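Local coordinates for protein oxidoreductase (Corynebacterium diphtheriae, PDB 3K1Y) that probably acts as an FMN-dependent oxidoreductase of the NADPH-dependent FMN reductase family, at residues A19-P24 and T101-M106; R28-S33 and T154-A159; E36-A41 and G180-L185; E78-L83 and D109-D114; T93-A98 and S133-Y138. One frame throughout, in Å; residues are numbered along the deposited sequence.

In the fold
The five contacts lie around a parallel sheet of strand order 2-1-3-4-5, as in flavodoxin-like folds. Contact 1 sets the loop after strand 12-18 on helix 102-110 and holds a sulfate, consistent with the phosphate end of an FMN pocket; P94 CB of contact 5 is 3.8 Å from sulfate O1. Contact 5, loop against helix 135-146, is centred about 12 Å from contact 1, and T101 N approaches T93 OG1 at 3.3 Å, a probable hydrogen bond. Contacts 2 (helix on strand) and 3 (helix on helix) share helix 26-44 and a probable hydrogen bond, T154 OG1 to E181 OE2, 2.5 Å. Contact 4, loop on helix 74-85, is centred about 18 Å from contact 1.

Contact 1 of 5, residues A19-P24 and T101-M106; sequences AGLSTP and TGLFKM. With SO4 (sulfate ion), chain G.
A19 and F104 touch through their beta carbons, A19 CB lying 3.8 Å from F104 CB. The same methyl reaches F104 CD1 at 4.0 Å and sits near the ring plane, so it meets the edge of the phenyl group rather than a face. With F104 CG anti to the backbone N (chi1 174°), CB and the CD1 edge of the ring are both within reach of the A19 methyl. A second apolar touch lies farther along the loop: L21 CD1 and L103 CD2 are 3.8 Å apart, and the two leucines cross obliquely, each offering a single methyl.

The sulfate is the polar counterpart of this packing and is bound on the loop side. S22 N donates to sulfate O3 over 3.3 Å, long but nearly straight at 166°. G20 CA and L21 N each lie 3.2 Å from that O3, so the G20-S22 backbone rests against this one oxygen. S25 OG, S26 N and T27 OG1 add further hydrogen bonds, a grouping consistent with the FMN phosphate site of flavodoxin-like proteins, although the ion itself probably came from the crystallisation liquor.

Second-shell contacts hold both partners. M67 of a second subunit packs on L21 and L103, while F108, at a ring angle of about 50°, accompanies F104. A19 is backbone-bonded to A92, which ties the loop after strand 12-18 to strand 88-94. F104 of helix 102-110 also touches V91 and T93 of that strand and L140 and L143 of helix 135-146.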
# COMPACT_ATOMS: atom_id res chain seq x y z
N ALA A 19 19.85 6.44 4.26
CA ALA A 19 19.21 7.71 4.62
C ALA A 19 19.11 8.06 6.11
O ALA A 19 18.28 8.87 6.51
CB ALA A 19 17.80 7.77 3.97
N GLY A 20 19.96 7.45 6.93
CA GLY A 20 19.92 7.73 8.35
C GLY A 20 20.45 9.11 8.69
O GLY A 20 21.32 9.64 7.99
N LEU A 21 19.94 9.70 9.76
CA LEU A 21 20.36 11.03 10.17
C LEU A 21 21.03 11.10 11.54
O LEU A 21 21.45 12.18 11.96
CB LEU A 21 19.16 11.99 10.14
CG LEU A 21 18.80 12.65 8.81
CD1 LEU A 21 19.01 11.70 7.65
CD2 LEU A 21 17.34 13.11 8.87
N SER A 22 21.13 9.98 12.25
CA SER A 22 21.75 9.98 13.58
C SER A 22 23.19 9.48 13.57
O SER A 22 23.58 8.69 12.71
CB SER A 22 20.95 9.10 14.55
OG SER A 22 19.67 9.63 14.82
N THR A 23 23.97 9.95 14.53
CA THR A 23 25.36 9.51 14.63
C THR A 23 25.58 8.94 16.03
O THR A 23 25.48 9.65 17.02
CB THR A 23 26.36 10.66 14.37
OG1 THR A 23 26.47 11.49 15.54
CG2 THR A 23 25.90 11.51 13.19
N PRO A 24 25.83 7.63 16.12
CA PRO A 24 25.92 6.71 14.97
C PRO A 24 24.54 6.50 14.32
O PRO A 24 23.51 6.78 14.93
CB PRO A 24 26.46 5.43 15.61
CG PRO A 24 25.79 5.45 16.98
CD PRO A 24 25.97 6.90 17.40
N THR A 101 11.82 7.93 4.41
CA THR A 101 12.09 9.34 4.68
C THR A 101 11.90 10.24 3.46
O THR A 101 12.09 9.82 2.32
CB THR A 101 13.53 9.52 5.20
OG1 THR A 101 13.70 8.81 6.43
CG2 THR A 101 13.81 10.97 5.45
N GLY A 102 11.52 11.49 3.72
CA GLY A 102 11.35 12.43 2.63
C GLY A 102 12.68 12.59 1.92
O GLY A 102 12.73 12.67 0.69
N LEU A 103 13.77 12.61 2.69
CA LEU A 103 15.11 12.76 2.13
C LEU A 103 15.45 11.56 1.24
O LEU A 103 16.07 11.71 0.18
CB LEU A 103 16.14 12.90 3.25
CG LEU A 103 17.61 13.02 2.82
CD1 LEU A 103 17.83 14.33 2.06
CD2 LEU A 103 18.52 12.96 4.06
N PHE A 104 15.06 10.38 1.69
CA PHE A 104 15.29 9.17 0.93
C PHE A 104 14.53 9.35 -0.38
O PHE A 104 15.06 9.12 -1.47
CB PHE A 104 14.73 7.97 1.71
CG PHE A 104 14.78 6.66 0.97
CD1 PHE A 104 15.90 5.84 1.05
CD2 PHE A 104 13.66 6.21 0.25
CE1 PHE A 104 15.92 4.59 0.43
CE2 PHE A 104 13.67 4.96 -0.37
CZ PHE A 104 14.80 4.14 -0.28
N LYS A 105 13.27 9.78 -0.26
CA LYS A 105 12.43 9.96 -1.44
C LYS A 105 13.00 11.01 -2.38
O LYS A 105 12.98 10.84 -3.61
CB LYS A 105 11.01 10.36 -1.02
CG LYS A 105 10.02 10.50 -2.19
CD LYS A 105 9.98 9.21 -3.02
CE LYS A 105 8.69 9.10 -3.85
NZ LYS A 105 8.47 10.23 -4.78
N MSE A 106 13.51 12.09 -1.82
CA MSE A 106 14.06 13.16 -2.62
C MSE A 106 15.13 12.66 -3.58
O MSE A 106 15.10 12.96 -4.77
CB MSE A 106 14.64 14.24 -1.72
CG MSE A 106 14.98 15.53 -2.45
SE MSE A 106 15.44 16.88 -1.18
CE MSE A 106 13.65 17.35 -0.57
S SO4 G . 19.21 6.57 12.11
O1 SO4 G . 18.64 5.46 11.56
O2 SO4 G . 19.55 6.15 13.40
O3 SO4 G . 20.33 6.94 11.39
O4 SO4 G . 18.33 7.65 12.10

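Contact 2 of 5, residues R28-S33 and T154-A159; sequences RQIADS and TGVFAA
I30 crosses from helix 26-44 to V156 and A158 of strand 150-159, and its side chain carries the whole contact. At the root, I30 CB is 4.3 Å from A158 CB, only loosely apposed. The chain then extends fully: CG1 is anti to the backbone N (chi1 -179°) and chi2 is also close to 180°, so the branch projects straight off the helix. I30 CG1 comes to 4.1 Å from A158 CB and about as near to V156 CG1. At the tip, I30 CD1 lies 3.4 Å from V156 CG1. Its approach to A158 CB is modelled shorter than two carbons can sit, so the exact value is doubtful, though the methyl plainly ends beside both residues. I30 and V156 run side by side but point opposite ways. The other branch, CG2, stays back beside the helix backbone.

Away from the strand, R28 NE donates to D32 OD1 over 2.8 Å with an angle of 146°, a salt bridge made at the edge of the guanidinium group on the syn side of the carboxylate. R28 NH1 has a second acid partner, E55.

The strand is fixed by backbone bonds of V156 and A158 to strand 120-127, while A31 rests on V16 and S18 of strand 12-18. A helix laid over a parallel sheet, with isoleucine, valine and alanine filling the interface, is the layered alpha/beta packing of the flavodoxin-like fold.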
# COMPACT_ATOMS: atom_id res chain seq x y z
N ARG A 28 22.72 3.17 8.72
CA ARG A 28 24.01 2.88 8.12
C ARG A 28 24.55 1.55 8.63
O ARG A 28 25.31 0.88 7.93
CB ARG A 28 25.01 4.00 8.42
CG ARG A 28 26.45 3.70 7.95
CD ARG A 28 26.47 3.23 6.50
NE ARG A 28 27.83 3.13 5.95
CZ ARG A 28 28.64 4.18 5.79
NH1 ARG A 28 28.23 5.39 6.12
NH2 ARG A 28 29.85 4.01 5.28
N GLN A 29 24.15 1.17 9.83
CA GLN A 29 24.60 -0.10 10.41
C GLN A 29 24.01 -1.32 9.70
O GLN A 29 24.73 -2.28 9.41
CB GLN A 29 24.29 -0.14 11.91
CG GLN A 29 24.95 1.01 12.67
CD GLN A 29 24.58 1.06 14.15
OE1 GLN A 29 23.40 1.04 14.52
NE2 GLN A 29 25.60 1.14 15.00
N ILE A 30 22.71 -1.31 9.42
CA ILE A 30 22.13 -2.46 8.74
C ILE A 30 22.58 -2.44 7.28
O ILE A 30 22.75 -3.49 6.66
CB ILE A 30 20.59 -2.47 8.80
CG1 ILE A 30 20.07 -3.72 8.09
CG2 ILE A 30 20.01 -1.19 8.16
CD1 ILE A 30 18.59 -3.92 8.17
N ALA A 31 22.81 -1.24 6.76
CA ALA A 31 23.27 -1.08 5.39
C ALA A 31 24.65 -1.74 5.27
O ALA A 31 24.92 -2.45 4.31
CB ALA A 31 23.37 0.40 5.05
N ASP A 32 25.51 -1.51 6.26
CA ASP A 32 26.84 -2.11 6.24
C ASP A 32 26.75 -3.63 6.38
O ASP A 32 27.50 -4.36 5.73
CB ASP A 32 27.72 -1.54 7.37
CG ASP A 32 28.07 -0.08 7.15
OD1 ASP A 32 28.03 0.36 5.99
OD2 ASP A 32 28.41 0.61 8.14
N SER A 33 25.85 -4.10 7.24
CA SER A 33 25.70 -5.54 7.41
C SER A 33 25.28 -6.13 6.08
O SER A 33 25.79 -7.18 5.67
CB SER A 33 24.64 -5.86 8.46
OG SER A 33 25.15 -5.67 9.76
N THR A 154 13.62 -11.06 -0.81
CA THR A 154 13.89 -10.86 0.60
C THR A 154 14.19 -9.43 1.01
O THR A 154 15.31 -8.94 0.80
CB THR A 154 15.04 -11.75 1.08
OG1 THR A 154 14.78 -13.11 0.68
CG2 THR A 154 15.18 -11.68 2.58
N GLY A 155 13.19 -8.78 1.60
CA GLY A 155 13.37 -7.42 2.07
C GLY A 155 13.99 -7.54 3.44
O GLY A 155 13.80 -8.55 4.11
N VAL A 156 14.72 -6.52 3.88
CA VAL A 156 15.36 -6.57 5.18
C VAL A 156 14.88 -5.46 6.12
O VAL A 156 15.27 -4.31 5.96
CB VAL A 156 16.88 -6.45 5.04
CG1 VAL A 156 17.54 -6.58 6.40
CG2 VAL A 156 17.40 -7.52 4.11
N PHE A 157 14.04 -5.82 7.08
CA PHE A 157 13.57 -4.83 8.05
C PHE A 157 14.19 -5.12 9.41
O PHE A 157 13.87 -6.12 10.05
CB PHE A 157 12.05 -4.86 8.19
CG PHE A 157 11.51 -3.71 9.00
CD1 PHE A 157 11.27 -2.48 8.40
CD2 PHE A 157 11.30 -3.85 10.37
CE1 PHE A 157 10.82 -1.39 9.16
CE2 PHE A 157 10.85 -2.77 11.14
CZ PHE A 157 10.61 -1.53 10.53
N ALA A 158 15.08 -4.24 9.84
CA ALA A 158 15.74 -4.41 11.12
C ALA A 158 15.06 -3.66 12.26
O ALA A 158 14.99 -2.43 12.26
CB ALA A 158 17.20 -3.97 11.02
N ALA A 159 14.55 -4.43 13.21
CA ALA A 159 13.92 -3.87 14.40
C ALA A 159 15.01 -4.04 15.44
O ALA A 159 15.34 -5.15 15.82
CB ALA A 159 12.70 -4.68 14.77

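Contact 3 of 5, residues E36-A41 and G180-L185; sequences EAVTAA and GELASL
A41 and A183 meet methyl to methyl, and no flat side chain takes part in the contact; besides the methyl, A183 CB meets the backbone atom A41 C at 3.8 Å. The carboxylate of E181 is directed off the other side of its helix, where OE2 bonds to T154 OG1.

The touch itself is close, with A41 CB 3.3 Å from A183 CB, tight for two methyl carbons. A41 CB also faces the bare backbone of G180, at 4.2 Å from G180 CA. The backbones come nearest here too: the CA atoms of A41 and G180 are 5.5 Å apart. One turn earlier on helix 26-44, V38 CG2 makes a looser apolar contact with L182 CD2 at 4.2 Å, and L182 continues to P120 and I122 of strand 120-127.

Small residues allow the segment axes to approach to 8.5 Å, crossing at -51° with their N-to-C directions inclined by the same amount. A37 on I175 and A179, and V38 on I186, extend the packing along helix 165-188. This is the pairing of first and last helices on one face of the sheet, as in flavodoxin-like proteins.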
# COMPACT_ATOMS: atom_id res chain seq x y z
N GLU A 36 28.20 -6.09 3.52
CA GLU A 36 29.27 -7.00 3.94
C GLU A 36 28.87 -8.41 3.54
O GLU A 36 29.67 -9.17 2.99
CB GLU A 36 29.47 -6.93 5.45
CG GLU A 36 30.72 -6.17 5.87
CD GLU A 36 30.44 -5.09 6.92
OE1 GLU A 36 29.89 -5.42 8.00
OE2 GLU A 36 30.78 -3.91 6.66
N ALA A 37 27.61 -8.77 3.80
CA ALA A 37 27.11 -10.08 3.44
C ALA A 37 27.10 -10.22 1.91
O ALA A 37 27.40 -11.28 1.36
CB ALA A 37 25.71 -10.28 4.01
N VAL A 38 26.78 -9.14 1.21
CA VAL A 38 26.77 -9.19 -0.25
C VAL A 38 28.21 -9.44 -0.71
O VAL A 38 28.45 -10.25 -1.60
CB VAL A 38 26.26 -7.87 -0.89
CG1 VAL A 38 26.20 -8.02 -2.40
CG2 VAL A 38 24.89 -7.51 -0.35
N THR A 39 29.16 -8.75 -0.08
CA THR A 39 30.56 -8.91 -0.43
C THR A 39 30.98 -10.36 -0.26
O THR A 39 31.67 -10.92 -1.11
CB THR A 39 31.48 -8.02 0.43
OG1 THR A 39 31.17 -6.64 0.17
CG2 THR A 39 32.94 -8.26 0.10
N ALA A 40 30.55 -10.98 0.83
CA ALA A 40 30.89 -12.38 1.07
C ALA A 40 30.23 -13.26 0.02
O ALA A 40 30.86 -14.16 -0.54
CB ALA A 40 30.45 -12.80 2.47
N ALA A 41 28.95 -13.00 -0.25
CA ALA A 41 28.19 -13.78 -1.23
C ALA A 41 28.80 -13.74 -2.63
O ALA A 41 28.79 -14.76 -3.34
CB ALA A 41 26.74 -13.28 -1.27
N GLY A 180 22.52 -13.36 -0.75
CA GLY A 180 22.70 -14.40 -1.75
C GLY A 180 21.86 -14.12 -2.97
O GLY A 180 22.33 -14.25 -4.11
N GLU A 181 20.60 -13.73 -2.76
CA GLU A 181 19.71 -13.44 -3.87
C GLU A 181 20.33 -12.35 -4.74
O GLU A 181 20.42 -12.49 -5.96
CB GLU A 181 18.34 -12.98 -3.36
CG GLU A 181 17.38 -14.11 -3.02
CD GLU A 181 16.25 -13.66 -2.09
OE1 GLU A 181 15.68 -12.57 -2.31
OE2 GLU A 181 15.93 -14.40 -1.13
N LEU A 182 20.77 -11.27 -4.10
CA LEU A 182 21.37 -10.17 -4.83
C LEU A 182 22.69 -10.58 -5.49
O LEU A 182 22.98 -10.18 -6.63
CB LEU A 182 21.57 -8.98 -3.89
CG LEU A 182 22.14 -7.67 -4.44
CD1 LEU A 182 21.38 -7.21 -5.67
CD2 LEU A 182 22.07 -6.62 -3.35
N ALA A 183 23.49 -11.39 -4.79
CA ALA A 183 24.77 -11.84 -5.33
C ALA A 183 24.59 -12.63 -6.62
O ALA A 183 25.40 -12.52 -7.55
CB ALA A 183 25.52 -12.68 -4.31
N SER A 184 23.53 -13.44 -6.69
CA SER A 184 23.29 -14.21 -7.90
C SER A 184 23.01 -13.31 -9.09
O SER A 184 23.58 -13.51 -10.16
CB SER A 184 22.12 -15.18 -7.71
OG SER A 184 22.58 -16.39 -7.16
N LEU A 185 22.13 -12.32 -8.91
CA LEU A 185 21.83 -11.40 -10.01
C LEU A 185 23.11 -10.67 -10.41
O LEU A 185 23.39 -10.48 -11.59
CB LEU A 185 20.76 -10.38 -9.60
CG LEU A 185 19.25 -10.70 -9.63
CD1 LEU A 185 19.00 -12.10 -10.17
CD2 LEU A 185 18.68 -10.55 -8.23

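Contact 4 of 5, residues E78-L83 and D109-D114; sequences EITSAL and DILDTD
T80 and L83 both touch one methyl, L111 CD2, and the torsions of all three residues bring them there. L111 CG lies anti to its own carbonyl carbon (chi1 -52°), which swings the side chain toward helix 74-85 although the bond to CB starts off obliquely. T80 is turned with CG2 anti to the carbonyl carbon and OG1 tucked between the backbone N and that carbon (chi1 56°), so the methyl faces L111 and the hydroxyl stays with its own helix. L83 extends with CG opposite its backbone N (chi1 175°).

The contact is purely apolar. L111 CD2 is 3.8 Å from T80 CG2, the two side chains lying alongside with reversed directions. The same L111 CD2 is 3.9 Å from L83 CD2, but here the side chains stand roughly perpendicular. T80 and L83 are three residues apart, close to one helical turn, and both reach the same methyl. The backbones remain well apart, the CA atoms of T80 and L111 being 7.1 Å from each other.

The polar end of T80 is served elsewhere: OG1 is hydrogen-bonded to L76 O, one turn earlier, with a weak second bond to E77 O. L116 packs on both L83 and L111, widening the apolar patch.

L111 also faces the oligomer: its carbonyl O accepts from K97 NZ of a second subunit, and D109 OD2 accepts from G102 N there. The contact joins the loop that follows helix 102-110 to helix 74-85; the two helices flank strand 88-94 in sequence, as successive beta-alpha units of a flavodoxin-like fold.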
# COMPACT_ATOMS: atom_id res chain seq x y z
N GLU A 78 28.69 12.40 -10.07
CA GLU A 78 29.53 11.22 -9.91
C GLU A 78 28.76 10.09 -9.24
O GLU A 78 28.90 8.92 -9.60
CB GLU A 78 30.77 11.57 -9.08
CG GLU A 78 31.86 12.22 -9.88
CD GLU A 78 33.02 12.69 -9.02
OE1 GLU A 78 33.17 12.17 -7.89
OE2 GLU A 78 33.79 13.56 -9.48
N ILE A 79 27.92 10.44 -8.27
CA ILE A 79 27.12 9.46 -7.56
C ILE A 79 26.06 8.82 -8.45
O ILE A 79 25.98 7.60 -8.53
CB ILE A 79 26.43 10.09 -6.34
CG1 ILE A 79 27.49 10.66 -5.39
CG2 ILE A 79 25.55 9.04 -5.65
CD1 ILE A 79 26.93 11.48 -4.27
N THR A 80 25.25 9.63 -9.12
CA THR A 80 24.19 9.09 -9.98
C THR A 80 24.73 8.25 -11.14
O THR A 80 24.16 7.22 -11.48
CB THR A 80 23.27 10.21 -10.55
OG1 THR A 80 24.06 11.17 -11.25
CG2 THR A 80 22.52 10.90 -9.43
N SER A 81 25.83 8.69 -11.74
CA SER A 81 26.43 7.96 -12.86
C SER A 81 26.94 6.58 -12.46
O SER A 81 26.74 5.60 -13.18
CB SER A 81 27.57 8.76 -13.49
OG SER A 81 27.07 9.95 -14.08
N ALA A 82 27.59 6.51 -11.31
CA ALA A 82 28.11 5.24 -10.82
C ALA A 82 26.94 4.36 -10.44
O ALA A 82 26.94 3.16 -10.71
CB ALA A 82 29.03 5.47 -9.60
N LEU A 83 25.93 4.96 -9.81
CA LEU A 83 24.74 4.22 -9.41
C LEU A 83 24.18 3.46 -10.60
O LEU A 83 24.05 2.24 -10.54
CB LEU A 83 23.69 5.18 -8.83
CG LEU A 83 22.31 4.64 -8.44
CD1 LEU A 83 22.40 3.57 -7.37
CD2 LEU A 83 21.47 5.82 -7.94
N ASP A 109 13.63 10.96 -6.45
CA ASP A 109 12.95 11.93 -7.30
C ASP A 109 13.94 12.58 -8.27
O ASP A 109 13.61 12.87 -9.42
CB ASP A 109 12.30 13.05 -6.46
CG ASP A 109 11.20 12.55 -5.56
OD1 ASP A 109 10.57 11.52 -5.88
OD2 ASP A 109 10.95 13.20 -4.52
N ILE A 110 15.15 12.81 -7.78
CA ILE A 110 16.20 13.47 -8.55
C ILE A 110 16.80 12.66 -9.70
O ILE A 110 17.38 13.23 -10.62
CB ILE A 110 17.35 13.94 -7.58
CG1 ILE A 110 17.54 15.44 -7.70
CG2 ILE A 110 18.66 13.21 -7.86
CD1 ILE A 110 16.33 16.25 -7.27
N LEU A 111 16.65 11.34 -9.65
CA LEU A 111 17.21 10.46 -10.67
C LEU A 111 16.50 10.53 -12.02
O LEU A 111 15.35 10.95 -12.09
CB LEU A 111 17.18 9.01 -10.18
CG LEU A 111 17.80 8.70 -8.81
CD1 LEU A 111 17.49 7.25 -8.46
CD2 LEU A 111 19.31 8.95 -8.82
N ASP A 112 17.20 10.14 -13.08
CA ASP A 112 16.61 10.12 -14.41
C ASP A 112 15.51 9.06 -14.39
O ASP A 112 15.50 8.18 -13.53
CB ASP A 112 17.62 9.72 -15.50
CG ASP A 112 18.70 10.76 -15.72
OD1 ASP A 112 18.40 11.97 -15.62
OD2 ASP A 112 19.85 10.37 -16.03
N THR A 113 14.59 9.13 -15.34
CA THR A 113 13.51 8.17 -15.41
C THR A 113 14.03 6.74 -15.42
O THR A 113 13.52 5.88 -14.71
CB THR A 113 12.66 8.38 -16.69
OG1 THR A 113 12.11 9.71 -16.69
CG2 THR A 113 11.51 7.38 -16.75
N ASP A 114 15.07 6.50 -16.21
CA ASP A 114 15.65 5.17 -16.36
C ASP A 114 16.97 4.92 -15.64
O ASP A 114 17.76 4.06 -16.06
CB ASP A 114 15.84 4.87 -17.85
CG ASP A 114 16.53 6.01 -18.58
OD1 ASP A 114 17.50 6.57 -18.02
OD2 ASP A 114 16.11 6.34 -19.71

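Contact 5 of 5, residues T93-A98 and S133-Y138; sequences TPVFKA and SLVLDY
V95 and V135 make the one apolar side-chain contact, and it is loose: V95 CG2 lies 4.4 Å from V135 CG1. The other methyl of V135 faces backbone, with V135 CG2 4.3 Å from A98 O. This division of labour follows from a chi1 of 64° at V135, which puts CG2 anti to the backbone N and CG1 on a separate bearing toward V95. F157 of strand 150-159 packs on both valines and thickens the patch.

Hydrogen bonds shape each segment separately. T93 OG1 donates to P94 O over 2.8 Å, in the carbonyl plane and on a lone pair, at a C=O...donor angle of 137°. The same hydroxyl receives T101 N, so it links the two ends of the loop. On the other segment Y138 N reaches L134 O at 3.2 Å, within a stretch that includes a wider pi-type turn.

Other subunits touch both segments. K97 NZ bonds to F108 O of a second subunit, while the Y138 ring meets Y138 of a third with planes nearly parallel.

The loop follows strand 88-94, and the V95 side chain is about 6 Å from a bound sulfate, probably from the crystallisation liquor. Loops at the C-terminal ends of parallel strands characteristically form the FMN site of flavodoxin-like proteins, and this one is probably part of it.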
# COMPACT_ATOMS: atom_id res chain seq x y z
N THR A 93 16.53 2.80 4.75
CA THR A 93 15.90 4.01 5.22
C THR A 93 15.31 3.87 6.61
O THR A 93 14.80 2.82 6.98
CB THR A 93 14.73 4.45 4.29
OG1 THR A 93 14.18 5.69 4.77
CG2 THR A 93 13.61 3.40 4.30
N PRO A 94 15.45 4.93 7.42
CA PRO A 94 14.86 4.85 8.76
C PRO A 94 13.37 5.02 8.45
O PRO A 94 12.99 5.26 7.30
CB PRO A 94 15.46 6.06 9.48
CG PRO A 94 15.81 6.99 8.36
CD PRO A 94 16.36 6.08 7.31
N VAL A 95 12.51 4.87 9.44
CA VAL A 95 11.09 5.02 9.17
C VAL A 95 10.57 6.26 9.86
O VAL A 95 10.60 6.36 11.08
CB VAL A 95 10.29 3.80 9.65
CG1 VAL A 95 8.83 3.93 9.20
CG2 VAL A 95 10.92 2.52 9.10
N PHE A 96 10.11 7.22 9.05
CA PHE A 96 9.58 8.47 9.57
C PHE A 96 8.12 8.51 9.16
O PHE A 96 7.78 8.23 8.01
CB PHE A 96 10.32 9.68 8.98
CG PHE A 96 11.74 9.83 9.46
CD1 PHE A 96 12.34 8.87 10.28
CD2 PHE A 96 12.50 10.93 9.06
CE1 PHE A 96 13.67 9.00 10.68
CE2 PHE A 96 13.83 11.07 9.45
CZ PHE A 96 14.41 10.10 10.27
N LYS A 97 7.26 8.88 10.10
CA LYS A 97 5.82 8.95 9.87
C LYS A 97 5.28 7.73 9.13
O LYS A 97 4.46 7.85 8.23
CB LYS A 97 5.47 10.24 9.12
CG LYS A 97 5.79 11.52 9.91
CD LYS A 97 5.26 11.43 11.35
CE LYS A 97 5.22 12.79 12.05
NZ LYS A 97 6.56 13.42 12.17
N ALA A 98 5.76 6.56 9.53
CA ALA A 98 5.32 5.27 9.01
C ALA A 98 5.66 4.93 7.56
O ALA A 98 4.95 4.15 6.91
CB ALA A 98 3.80 5.12 9.23
N SER A 133 7.13 -3.06 9.71
CA SER A 133 7.92 -3.82 8.75
C SER A 133 7.33 -3.85 7.34
O SER A 133 8.06 -4.04 6.37
CB SER A 133 8.15 -5.25 9.26
OG SER A 133 6.94 -5.98 9.32
N LEU A 134 6.02 -3.66 7.21
CA LEU A 134 5.41 -3.68 5.87
C LEU A 134 5.71 -2.40 5.08
O LEU A 134 5.15 -2.18 4.00
CB LEU A 134 3.89 -3.90 5.95
CG LEU A 134 3.36 -5.23 6.50
CD1 LEU A 134 1.84 -5.25 6.41
CD2 LEU A 134 3.92 -6.40 5.72
N VAL A 135 6.59 -1.56 5.60
CA VAL A 135 6.97 -0.35 4.88
C VAL A 135 7.77 -0.80 3.66
O VAL A 135 7.88 -0.08 2.68
CB VAL A 135 7.86 0.58 5.73
CG1 VAL A 135 9.18 -0.10 6.05
CG2 VAL A 135 8.10 1.87 4.97
N LEU A 136 8.32 -2.01 3.72
CA LEU A 136 9.07 -2.55 2.60
C LEU A 136 8.17 -2.86 1.41
O LEU A 136 8.36 -2.32 0.32
CB LEU A 136 9.82 -3.82 3.01
CG LEU A 136 10.99 -3.66 3.99
CD1 LEU A 136 11.68 -5.01 4.19
CD2 LEU A 136 11.99 -2.64 3.44
N ASP A 137 7.18 -3.72 1.62
CA ASP A 137 6.29 -4.13 0.54
C ASP A 137 5.23 -3.16 0.06
O ASP A 137 4.62 -3.40 -0.98
CB ASP A 137 5.62 -5.46 0.88
CG ASP A 137 6.60 -6.60 0.85
OD1 ASP A 137 7.55 -6.52 0.05
OD2 ASP A 137 6.40 -7.58 1.60
N TYR A 138 5.01 -2.08 0.80
CA TYR A 138 3.99 -1.12 0.42
C TYR A 138 4.50 0.27 0.09
O TYR A 138 3.74 1.10 -0.41
CB TYR A 138 2.93 -1.03 1.53
CG TYR A 138 2.08 -2.27 1.60
CD1 TYR A 138 1.20 -2.58 0.58
CD2 TYR A 138 2.18 -3.14 2.67
CE1 TYR A 138 0.45 -3.75 0.61
CE2 TYR A 138 1.43 -4.32 2.72
CZ TYR A 138 0.57 -4.61 1.68
OH TYR A 138 -0.15 -5.78 1.68